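Lys-gingipain W83 (Porphyromonas gingivalis, PDB 3M1H) is a secreted cysteine endopeptidase that cleaves after lysine and acts in coaggregation with other oral bacteria, this chain being its K3 cleaved adhesin domain. Local coordinates at residues D26-G38 with I48-G60. Sequence-based numbering, arbitrary orientation.
Sequences DGNNWTTTPPPGG and ICVSSASYINFEG. Unlike the reference sequence in segment 48-60: Tyr55 (reference His). With CA (calcium ion), chain E; CA (calcium ion), chain F.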
ATOM      1  N   ASP A  26     -11.584   8.656   8.487  1.00 16.25           N
ATOM      2  CA  ASP A  26     -12.315   9.432   7.474  1.00 18.63           C
ATOM      3  C   ASP A  26     -13.215   8.661   6.529  1.00 17.35           C
ATOM      4  O   ASP A  26     -13.910   9.260   5.692  1.00 19.52           O
ATOM      5  CB  ASP A  26     -11.349  10.304   6.661  1.00 17.81           C
ATOM      6  CG  ASP A  26     -10.464   9.513   5.725  1.00 24.64           C
ATOM      7  OD1 ASP A  26     -10.449   8.248   5.819  1.00 15.64           O
ATOM      8  OD2 ASP A  26      -9.756  10.177   4.928  1.00 18.11           O
ATOM      9  N   GLY A  27     -13.198   7.328   6.642  1.00 14.80           N
ATOM     10  CA  GLY A  27     -13.936   6.447   5.745  1.00 14.43           C
ATOM     11  C   GLY A  27     -13.240   6.001   4.482  1.00 17.24           C
ATOM     12  O   GLY A  27     -13.748   5.145   3.769  1.00 17.85           O
ATOM     13  N   ASN A  28     -12.085   6.588   4.219  1.00 16.58           N
ATOM     14  CA  ASN A  28     -11.257   6.268   3.068  1.00 16.06           C
ATOM     15  C   ASN A  28     -10.178   5.270   3.487  1.00 11.35           C
ATOM     16  O   ASN A  28      -9.491   5.420   4.502  1.00 15.19           O
ATOM     17  CB  ASN A  28     -10.598   7.548   2.523  1.00 17.15           C
ATOM     18  CG  ASN A  28     -11.604   8.526   1.954  1.00 22.42           C
ATOM     19  OD1 ASN A  28     -12.421   8.158   1.112  1.00 22.91           O
ATOM     20  ND2 ASN A  28     -11.530   9.773   2.381  1.00 18.65           N
ATOM     21  N   ASN A  29     -10.029   4.233   2.656  1.00 11.70           N
ATOM     22  CA  ASN A  29      -9.106   3.139   2.943  1.00 10.81           C
ATOM     23  C   ASN A  29      -8.220   2.831   1.744  1.00 11.62           C
ATOM     24  O   ASN A  29      -8.384   3.353   0.640  1.00 12.97           O
ATOM     25  CB  ASN A  29      -9.932   1.880   3.242  1.00 12.23           C
ATOM     26  CG  ASN A  29     -10.562   1.902   4.626  1.00  9.89           C
ATOM     27  OD1 ASN A  29      -9.896   1.639   5.629  1.00 13.52           O
ATOM     28  ND2 ASN A  29     -11.859   2.219   4.680  1.00 14.50           N
ATOM     29  N   TRP A  30      -7.346   1.858   1.963  1.00 11.54           N
ATOM     30  CA  TRP A  30      -6.777   1.163   0.828  1.00 12.95           C
ATOM     31  C   TRP A  30      -7.962   0.543   0.098  1.00 13.11           C
ATOM     32  O   TRP A  30      -8.878  -0.020   0.709  1.00 13.90           O
ATOM     33  CB  TRP A  30      -5.838   0.067   1.280  1.00 13.25           C
ATOM     34  CG  TRP A  30      -4.500   0.513   1.781  1.00 12.81           C
ATOM     35  CD1 TRP A  30      -4.160   0.748   3.060  1.00 12.64           C
ATOM     36  CD2 TRP A  30      -3.312   0.742   0.994  1.00 11.66           C
ATOM     37  NE1 TRP A  30      -2.831   1.125   3.153  1.00 11.00           N
ATOM     38  CE2 TRP A  30      -2.288   1.119   1.894  1.00 10.11           C
ATOM     39  CE3 TRP A  30      -3.024   0.659  -0.374  1.00 14.49           C
ATOM     40  CZ2 TRP A  30      -1.005   1.398   1.464  1.00 11.25           C
ATOM     41  CZ3 TRP A  30      -1.744   0.948  -0.803  1.00 14.42           C
ATOM     42  CH2 TRP A  30      -0.757   1.330   0.113  1.00 13.42           C
ATOM     43  N   THR A  31      -7.932   0.641  -1.223  1.00 12.25           N
ATOM     44  CA  THR A  31      -9.040   0.213  -2.052  1.00 10.42           C
ATOM     45  C   THR A  31      -8.617  -0.129  -3.487  1.00 11.79           C
ATOM     46  O   THR A  31      -7.660   0.405  -4.021  1.00 11.14           O
ATOM     47  CB  THR A  31     -10.146   1.289  -2.088  1.00 13.11           C
ATOM     48  OG1 THR A  31     -11.233   0.840  -2.895  1.00 14.17           O
ATOM     49  CG2 THR A  31      -9.607   2.622  -2.655  1.00 12.62           C
ATOM     50  N   THR A  32      -9.352  -1.036  -4.118  1.00 13.44           N
ATOM     51  CA  THR A  32      -9.194  -1.284  -5.549  1.00 13.90           C
ATOM     52  C   THR A  32     -10.247  -0.543  -6.377  1.00 13.35           C
ATOM     53  O   THR A  32     -10.320  -0.723  -7.613  1.00 16.21           O
ATOM     54  CB  THR A  32      -9.247  -2.793  -5.898  1.00 13.15           C
ATOM     55  OG1 THR A  32     -10.513  -3.347  -5.525  1.00 14.56           O
ATOM     56  CG2 THR A  32      -8.089  -3.541  -5.237  1.00 14.95           C
ATOM     57  N   THR A  33     -11.065   0.276  -5.735  1.00 13.46           N
ATOM     58  CA  THR A  33     -12.076   1.070  -6.478  1.00 15.88           C
ATOM     59  C   THR A  33     -11.914   2.536  -6.071  1.00 14.30           C
ATOM     60  O   THR A  33     -12.806   3.121  -5.441  1.00 16.84           O
ATOM     61  CB  THR A  33     -13.524   0.601  -6.176  1.00 17.54           C
ATOM     62  OG1 THR A  33     -13.761   0.620  -4.758  1.00 15.71           O
ATOM     63  CG2 THR A  33     -13.751  -0.832  -6.709  1.00 16.97           C
ATOM     64  N   PRO A  34     -10.749   3.156  -6.369  1.00 13.70           N
ATOM     65  CA  PRO A  34     -10.509   4.537  -5.950  1.00 12.68           C
ATOM     66  C   PRO A  34     -11.558   5.511  -6.483  1.00 13.85           C
ATOM     67  O   PRO A  34     -11.813   5.546  -7.713  1.00 15.83           O
ATOM     68  CB  PRO A  34      -9.143   4.873  -6.575  1.00 12.10           C
ATOM     69  CG  PRO A  34      -8.974   3.870  -7.653  1.00 13.16           C
ATOM     70  CD  PRO A  34      -9.605   2.618  -7.134  1.00 14.61           C
ATOM     71  N   PRO A  35     -12.167   6.297  -5.596  1.00 13.77           N
ATOM     72  CA  PRO A  35     -13.057   7.353  -6.114  1.00 16.66           C
ATOM     73  C   PRO A  35     -12.302   8.488  -6.810  1.00 15.81           C
ATOM     74  O   PRO A  35     -11.129   8.727  -6.481  1.00 14.37           O
ATOM     75  CB  PRO A  35     -13.741   7.890  -4.853  1.00 13.80           C
ATOM     76  CG  PRO A  35     -12.814   7.593  -3.774  1.00 23.48           C
ATOM     77  CD  PRO A  35     -12.146   6.300  -4.125  1.00 17.37           C
ATOM     78  N   PRO A  36     -12.981   9.212  -7.713  1.00 17.02           N
ATOM     79  CA  PRO A  36     -14.403   9.052  -8.087  1.00 19.64           C
ATOM     80  C   PRO A  36     -14.687   8.097  -9.240  1.00 16.97           C
ATOM     81  O   PRO A  36     -15.851   7.753  -9.533  1.00 18.71           O
ATOM     82  CB  PRO A  36     -14.807  10.464  -8.484  1.00 22.74           C
ATOM     83  CG  PRO A  36     -13.579  11.063  -9.007  1.00 21.00           C
ATOM     84  CD  PRO A  36     -12.410  10.434  -8.282  1.00 19.27           C
ATOM     85  N   GLY A  37     -13.631   7.630  -9.887  1.00 19.26           N
ATOM     86  CA  GLY A  37     -13.790   6.640 -10.953  1.00 17.93           C
ATOM     87  C   GLY A  37     -14.404   5.322 -10.548  1.00 19.50           C
ATOM     88  O   GLY A  37     -15.177   4.732 -11.294  1.00 19.60           O
ATOM     89  N   GLY A  38     -14.029   4.840  -9.364  1.00 17.62           N
ATOM     90  CA  GLY A  38     -14.546   3.581  -8.834  1.00 19.17           C
ATOM     91  C   GLY A  38     -14.011   2.333  -9.502  1.00 19.24           C
ATOM     92  O   GLY A  38     -14.542   1.249  -9.291  1.00 23.59           O
ATOM     93  N   ILE A  48      -5.514  -4.783 -12.030  1.00 14.64           N
ATOM     94  CA  ILE A  48      -5.886  -4.247 -10.708  1.00 16.13           C
ATOM     95  C   ILE A  48      -4.689  -4.092  -9.792  1.00 11.72           C
ATOM     96  O   ILE A  48      -3.833  -4.965  -9.701  1.00 12.63           O
ATOM     97  CB  ILE A  48      -6.895  -5.158  -9.969  1.00 16.40           C
ATOM     98  CG1 ILE A  48      -8.030  -5.593 -10.897  1.00 20.24           C
ATOM     99  CG2 ILE A  48      -7.394  -4.484  -8.664  1.00 13.81           C
ATOM    100  CD1 ILE A  48      -8.698  -4.492 -11.519  1.00 20.86           C
ATOM    101  N   CYS A  49      -4.686  -2.986  -9.054  1.00 11.49           N
ATOM    102  CA  CYS A  49      -3.822  -2.811  -7.908  1.00 14.21           C
ATOM    103  C   CYS A  49      -4.621  -2.164  -6.775  1.00 12.41           C
ATOM    104  O   CYS A  49      -5.783  -1.755  -6.973  1.00 11.28           O
ATOM    105  CB  CYS A  49      -2.601  -1.965  -8.286  1.00 11.96           C
ATOM    106  SG  CYS A  49      -2.987  -0.265  -8.793  1.00 13.51           S
ATOM    107  N   VAL A  50      -4.020  -2.091  -5.578  1.00 11.27           N
ATOM    108  CA  VAL A  50      -4.698  -1.564  -4.415  1.00 10.34           C
ATOM    109  C   VAL A  50      -4.029  -0.255  -4.073  1.00 10.57           C
ATOM    110  O   VAL A  50      -2.804  -0.156  -4.199  1.00 12.34           O
ATOM    111  CB  VAL A  50      -4.719  -2.575  -3.256  1.00 11.84           C
ATOM    112  CG1 VAL A  50      -3.296  -2.886  -2.738  1.00 11.73           C
ATOM    113  CG2 VAL A  50      -5.665  -2.104  -2.143  1.00 12.11           C
ATOM    114  N   SER A  51      -4.852   0.738  -3.684  1.00  8.67           N
ATOM    115  CA  SER A  51      -4.393   2.137  -3.658  1.00 10.80           C
ATOM    116  C   SER A  51      -4.929   2.868  -2.443  1.00 11.71           C
ATOM    117  O   SER A  51      -6.021   2.564  -1.955  1.00 11.72           O
ATOM    118  CB  SER A  51      -4.870   2.844  -4.929  1.00 10.34           C
ATOM    119  OG  SER A  51      -4.541   2.062  -6.089  1.00 12.01           O
ATOM    120  N   SER A  52      -4.162   3.860  -1.982  1.00 11.05           N
ATOM    121  CA  SER A  52      -4.587   4.716  -0.869  1.00 10.72           C
ATOM    122  C   SER A  52      -4.287   6.185  -1.204  1.00 11.61           C
ATOM    123  O   SER A  52      -3.271   6.476  -1.786  1.00 12.56           O
ATOM    124  CB  SER A  52      -3.939   4.264   0.411  1.00 10.83           C
ATOM    125  OG  SER A  52      -4.203   5.126   1.549  1.00 12.61           O
ATOM    126  N   ALA A  53      -5.212   7.072  -0.824  1.00 12.62           N
ATOM    127  CA  ALA A  53      -5.165   8.480  -1.241  1.00 13.35           C
ATOM    128  C   ALA A  53      -4.642   9.432  -0.195  1.00 14.90           C
ATOM    129  O   ALA A  53      -5.050   9.394   0.962  1.00 13.99           O
ATOM    130  CB  ALA A  53      -6.569   8.960  -1.664  1.00 11.32           C
ATOM    131  N   SER A  54      -3.771  10.331  -0.646  1.00 14.22           N
ATOM    132  CA  SER A  54      -3.485  11.592   0.073  1.00 12.91           C
ATOM    133  C   SER A  54      -4.234  12.755  -0.577  1.00 15.71           C
ATOM    134  O   SER A  54      -4.213  13.869  -0.015  1.00 17.00           O
ATOM    135  CB  SER A  54      -1.995  11.867   0.126  1.00 16.24           C
ATOM    136  OG  SER A  54      -1.462  12.211  -1.123  1.00 16.90           O
ATOM    137  N   TYR A  55      -4.905  12.530  -1.701  1.00 13.15           N
ATOM    138  CA  TYR A  55      -5.712  13.532  -2.416  1.00 14.88           C
ATOM    139  C   TYR A  55      -6.686  12.822  -3.308  1.00 15.89           C
ATOM    140  O   TYR A  55      -6.271  11.929  -4.042  1.00 16.89           O
ATOM    141  CB  TYR A  55      -4.821  14.465  -3.253  1.00 14.94           C
ATOM    142  CG  TYR A  55      -5.531  15.621  -3.925  1.00 16.90           C
ATOM    143  CD1 TYR A  55      -5.503  16.889  -3.341  1.00 20.35           C
ATOM    144  CD2 TYR A  55      -6.219  15.456  -5.128  1.00 16.34           C
ATOM    145  CE1 TYR A  55      -6.141  17.961  -3.947  1.00 21.85           C
ATOM    146  CE2 TYR A  55      -6.871  16.535  -5.758  1.00 19.81           C
ATOM    147  CZ  TYR A  55      -6.831  17.789  -5.134  1.00 18.65           C
ATOM    148  OH  TYR A  55      -7.469  18.855  -5.761  1.00 23.77           O
ATOM    149  N   ILE A  56      -7.967  13.213  -3.261  1.00 17.03           N
ATOM    150  CA  ILE A  56      -9.010  12.600  -4.061  1.00 16.61           C
ATOM    151  C   ILE A  56      -9.619  13.649  -4.981  1.00 18.00           C
ATOM    152  O   ILE A  56     -10.045  14.714  -4.494  1.00 18.22           O
ATOM    153  CB  ILE A  56     -10.130  11.969  -3.173  1.00 16.63           C
ATOM    154  CG1 ILE A  56      -9.522  10.910  -2.268  1.00 16.19           C
ATOM    155  CG2 ILE A  56     -11.193  11.340  -4.019  1.00 16.49           C
ATOM    156  CD1 ILE A  56     -10.458  10.258  -1.264  1.00 19.59           C
ATOM    157  N   ASN A  57      -9.633  13.383  -6.276  1.00 17.77           N
ATOM    158  CA  ASN A  57     -10.239  14.323  -7.238  1.00 17.58           C
ATOM    159  C   ASN A  57     -11.700  14.586  -6.866  1.00 20.26           C
ATOM    160  O   ASN A  57     -12.400  13.696  -6.405  1.00 19.48           O
ATOM    161  CB  ASN A  57     -10.119  13.833  -8.678  1.00 17.89           C
ATOM    162  CG  ASN A  57      -8.712  14.033  -9.258  1.00 15.99           C
ATOM    163  OD1 ASN A  57      -7.919  14.834  -8.776  1.00 19.89           O
ATOM    164  ND2 ASN A  57      -8.425  13.286 -10.307  1.00 20.50           N
ATOM    165  N   PHE A  58     -12.111  15.843  -7.052  1.00 22.03           N
ATOM    166  CA  PHE A  58     -13.460  16.353  -6.732  1.00 23.80           C
ATOM    167  C   PHE A  58     -13.732  16.407  -5.225  1.00 27.51           C
ATOM    168  O   PHE A  58     -14.881  16.649  -4.837  1.00 28.32           O
ATOM    169  CB  PHE A  58     -14.572  15.569  -7.445  1.00 23.12           C
ATOM    170  CG  PHE A  58     -14.564  15.705  -8.966  1.00 28.43           C
ATOM    171  CD1 PHE A  58     -15.323  16.688  -9.610  1.00 33.63           C
ATOM    172  CD2 PHE A  58     -13.843  14.820  -9.748  1.00 23.49           C
ATOM    173  CE1 PHE A  58     -15.332  16.790 -11.000  1.00 32.92           C
ATOM    174  CE2 PHE A  58     -13.847  14.903 -11.151  1.00 31.63           C
ATOM    175  CZ  PHE A  58     -14.592  15.883 -11.781  1.00 33.57           C
ATOM    176  N   GLU A  59     -12.712  16.185  -4.390  1.00 24.36           N
ATOM    177  CA  GLU A  59     -12.841  16.255  -2.928  1.00 26.46           C
ATOM    178  C   GLU A  59     -11.767  17.106  -2.301  1.00 27.82           C
ATOM    179  O   GLU A  59     -12.084  18.084  -1.621  1.00 31.83           O
ATOM    180  CB  GLU A  59     -12.860  14.865  -2.291  1.00 29.41           C
ATOM    181  CG  GLU A  59     -14.006  14.025  -2.817  1.00 31.21           C
ATOM    182  CD  GLU A  59     -14.149  12.677  -2.128  1.00 37.86           C
ATOM    183  OE1 GLU A  59     -13.695  12.573  -0.960  1.00 44.33           O
ATOM    184  OE2 GLU A  59     -14.720  11.738  -2.763  1.00 29.86           O
ATOM    185  N   GLY A  60     -10.502  16.747  -2.523  1.00 23.27           N
ATOM    186  CA  GLY A  60      -9.381  17.516  -2.036  1.00 21.72           C
ATOM    187  C   GLY A  60      -8.425  16.668  -1.239  1.00 22.22           C
ATOM    188  O   GLY A  60      -8.529  15.438  -1.283  1.00 21.51           O
TER
HETATM  189 CA    CA E2001      -8.562   6.817   6.186  1.00 13.61          CA
HETATM  190 CA    CA F2002      -2.450  -6.781 -10.040  1.00 12.51          CA
HETATM  191  O   HOH W   1      -7.739   8.380   4.601  1.00 14.39           O
HETATM  192  O   HOH W   2     -13.917  11.153   1.173  1.00 34.33           O
HETATM  193  O   HOH W   3      -8.044   6.091   0.115  1.00 13.43           O
HETATM  194  O   HOH W   4      -9.102  10.498  -7.084  1.00 16.09           O
HETATM  195  O   HOH W   5      -0.880  -8.463 -10.631  1.00 14.36           O
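Thr31 and Ser51 form a single antiparallel bridge of the hydrogen-bonded type. Thr31 N donates to Ser51 O at 2.8 Å, and Ser51 N returns an equal bond to Thr31 O, both moderately bent. One water continues the pairing, donating to Asn29 O and accepting from Ala53 N; a second, further along, joins Pro35 O to Asn57 N in the same way.

The CH-pi evidence lies at Trp30, whose six-membered ring carries Ser52 CB over one face, 3.8 Å from the centroid and 16° off the normal. Ser52 OG bonds elsewhere, to His159, and it is CB that meets the indole, whereas Trp30 NE1 bonds to Asn66. Val50 O lies at the indole edge, near its plane.

Van der Waals contacts continue toward both ends. Thr32 CG2 meets Ile48 CG2 at 3.6 Å, the two side chains crossing at about a right angle. Ile56 uses both branches: CG2 touches Pro35 O and ring, and CD1, at the end of an extended chain (chi2 176°), reaches the Asn28 amide, 3.7 Å from OD1. Pro36, after a cis peptide bond, sets CG 3.8 Å from Phe58 CD2.

Each segment supplies ligands to its own calcium ion; neither ion spans the contact. Asp26 OD1 and Asn28 O bind one with Asp22, Asp24 and Asn66; Ile48 O binds the other with Asp9, Glu11, Ser46 and Asp171. Within the beta jelly roll, the Thr31-Ser51 bridge sets the loop after strand 19-22 along one edge of strand 50-53, which pairs with strand 167-177, while Trp30 and Val50 pack on Leu68 of strand 65-69.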